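Local coordinates for protein AlkD2 (Streptococcus mutans, PDB 6M9M) that is of unknown biological function but belongs to the HEAT-like repeat family of DNA glycosylases and binds inosine 5'-monophosphate, at residues A[11-14]-A[15-18]. Numbering follows the deposited sequence.
Sequences KDFS and LIEH. With IMP (inosinic acid), chain B.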
loop_
_atom_site.group_PDB
_atom_site.type_symbol
_atom_site.label_atom_id
_atom_site.label_comp_id
_atom_site.label_asym_id
_atom_site.label_seq_id
_atom_site.Cartn_x
_atom_site.Cartn_y
_atom_site.Cartn_z
ATOM N N LYS A 11 -5.756 16.460 -19.434
ATOM C CA LYS A 11 -5.507 16.250 -20.855
ATOM C C LYS A 11 -4.351 15.283 -21.069
ATOM O O LYS A 11 -4.422 14.393 -21.927
ATOM C CB LYS A 11 -5.211 17.587 -21.524
ATOM C CG LYS A 11 -5.168 17.509 -23.034
ATOM C CD LYS A 11 -4.963 18.884 -23.654
ATOM C CE LYS A 11 -3.489 19.201 -23.869
ATOM N NZ LYS A 11 -2.933 18.477 -25.047
ATOM N N ASP A 12 -3.278 15.436 -20.293
ATOM C CA ASP A 12 -2.093 14.609 -20.490
ATOM C C ASP A 12 -2.354 13.139 -20.141
ATOM O O ASP A 12 -1.797 12.240 -20.783
ATOM C CB ASP A 12 -0.946 15.143 -19.626
ATOM C CG ASP A 12 -0.438 16.513 -20.065
ATOM O OD1 ASP A 12 -0.762 16.976 -21.185
ATOM O OD2 ASP A 12 0.326 17.126 -19.275
ATOM N N PHE A 13 -3.177 12.861 -19.118
ATOM C CA PHE A 13 -3.242 11.523 -18.552
ATOM C C PHE A 13 -4.518 10.735 -18.849
ATOM O O PHE A 13 -4.542 9.522 -18.600
ATOM C CB PHE A 13 -3.134 11.582 -17.017
ATOM C CG PHE A 13 -1.811 12.080 -16.478
ATOM C CD1 PHE A 13 -0.651 12.026 -17.226
ATOM C CD2 PHE A 13 -1.739 12.581 -15.187
ATOM C CE1 PHE A 13 0.552 12.477 -16.699
ATOM C CE2 PHE A 13 -0.537 13.035 -14.658
ATOM C CZ PHE A 13 0.608 12.981 -15.419
ATOM N N SER A 14 -5.586 11.369 -19.324
ATOM C CA SER A 14 -6.881 10.690 -19.302
ATOM C C SER A 14 -6.988 9.528 -20.285
ATOM O O SER A 14 -7.917 8.716 -20.160
ATOM C CB SER A 14 -8.021 11.676 -19.552
ATOM O OG SER A 14 -8.034 12.099 -20.896
ATOM N N LEU A 15 -6.092 9.429 -21.263
ATOM C CA LEU A 15 -6.144 8.354 -22.248
ATOM C C LEU A 15 -5.185 7.205 -21.939
ATOM O O LEU A 15 -5.174 6.211 -22.674
ATOM C CB LEU A 15 -5.873 8.900 -23.657
ATOM C CG LEU A 15 -6.838 9.965 -24.183
ATOM C CD1 LEU A 15 -6.427 10.437 -25.581
ATOM C CD2 LEU A 15 -8.275 9.454 -24.210
ATOM N N ILE A 16 -4.392 7.309 -20.872
ATOM C CA ILE A 16 -3.478 6.234 -20.499
ATOM C C ILE A 16 -4.301 5.078 -19.945
ATOM O O ILE A 16 -5.055 5.245 -18.980
ATOM C CB ILE A 16 -2.456 6.722 -19.464
ATOM C CG1 ILE A 16 -1.628 7.883 -20.018
ATOM C CG2 ILE A 16 -1.550 5.586 -19.060
ATOM C CD1 ILE A 16 -0.829 8.599 -18.981
ATOM N N GLU A 17 -4.136 3.897 -20.528
ATOM C CA GLU A 17 -4.939 2.740 -20.164
ATOM C C GLU A 17 -4.193 1.733 -19.311
ATOM O O GLU A 17 -4.843 0.847 -18.737
ATOM C CB GLU A 17 -5.496 2.043 -21.412
ATOM C CG GLU A 17 -6.571 2.862 -22.081
ATOM C CD GLU A 17 -7.187 2.249 -23.316
ATOM O OE1 GLU A 17 -6.984 1.052 -23.641
ATOM O OE2 GLU A 17 -7.918 3.015 -23.970
ATOM N N HIS A 18 -2.865 1.851 -19.193
ATOM C CA HIS A 18 -2.057 0.887 -18.452
ATOM C C HIS A 18 -0.875 1.591 -17.809
ATOM O O HIS A 18 -0.413 2.624 -18.287
ATOM C CB HIS A 18 -1.614 -0.255 -19.378
ATOM C CG HIS A 18 -2.763 -0.989 -19.997
ATOM N ND1 HIS A 18 -3.435 -1.995 -19.338
ATOM C CD2 HIS A 18 -3.392 -0.832 -21.185
ATOM C CE1 HIS A 18 -4.416 -2.441 -20.099
ATOM N NE2 HIS A 18 -4.413 -1.752 -21.227
HETATM P P IMP B . -1.536 -2.954 -16.242
HETATM O O1P IMP B . -0.403 -3.183 -17.221
HETATM O O2P IMP B . -2.865 -3.103 -16.938
HETATM O O3P IMP B . -1.416 -1.477 -15.649
HETATM O "O5'" IMP B . -1.399 -4.050 -15.107
HETATM C "C5'" IMP B . -2.280 -4.075 -13.994
HETATM C "C4'" IMP B . -2.679 -5.493 -13.694
HETATM O "O4'" IMP B . -3.310 -5.585 -12.554
HETATM C "C3'" IMP B . -3.724 -6.034 -14.848
HETATM O "O3'" IMP B . -3.414 -7.453 -15.188
HETATM C "C2'" IMP B . -4.865 -5.961 -14.334
HETATM O "O2'" IMP B . -5.779 -6.948 -15.007
HETATM C "C1'" IMP B . -4.603 -6.365 -12.828
HETATM N N9 IMP B . -5.490 -6.067 -11.903
HETATM C C8 IMP B . -5.403 -5.977 -10.552
HETATM N N7 IMP B . -6.633 -5.681 -10.073
HETATM C C5 IMP B . -7.492 -5.601 -11.121
HETATM C C6 IMP B . -8.866 -5.322 -11.154
HETATM O O6 IMP B . -9.542 -5.064 -9.892
HETATM N N1 IMP B . -9.512 -5.293 -12.313
HETATM C C2 IMP B . -8.826 -5.541 -13.474
HETATM N N3 IMP B . -7.477 -5.816 -13.438
HETATM C C4 IMP B . -6.798 -5.850 -12.266
HETATM O O HOH W 1 -3.612 10.523 -22.137
#
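Ile16 and Phe13 meet where the chain leaves its first helix through a type I beta turn that runs from Phe13 to Ile16. The turn is closed by Ile16 N, which donates to Phe13 O at 3.2 Å; the N-H points well at the oxygen (162°) but comes from above the carbonyl plane. The two side chains run alongside each other. In Ile16, chi1 of -60° sets CG1 near Phe13 O, and the extended chi2 carries CD1 on to 3.8 Å from Phe13 CA and, obliquely to the ring, 3.9 Å from Phe13 CD1. Leu15 and Ser14 form the corners of the turn; Leu15 CG lies 3.9 Å from Ser14 C and 4.1 Å from Ser14 OG. Leu15 N is at a poor angle to Phe13 O and instead donates to a water 2.8 Å away, which in turn donates to Asp12 O. Two residues past Ile16, His18 ND1, in the conformer given, donates an almost straight bond (173°) of 2.7 Å to phosphate oxygen O2P of IMP, which is also hydrogen-bonded to Gly19 N and Arg86 NH1. Asp12 forms a salt bridge with Arg26. Phe13 packs against helices 21-32 and 52-65, Ile16 rests on helix 21-32, and the loop links helix 2-13 to helix 21-32.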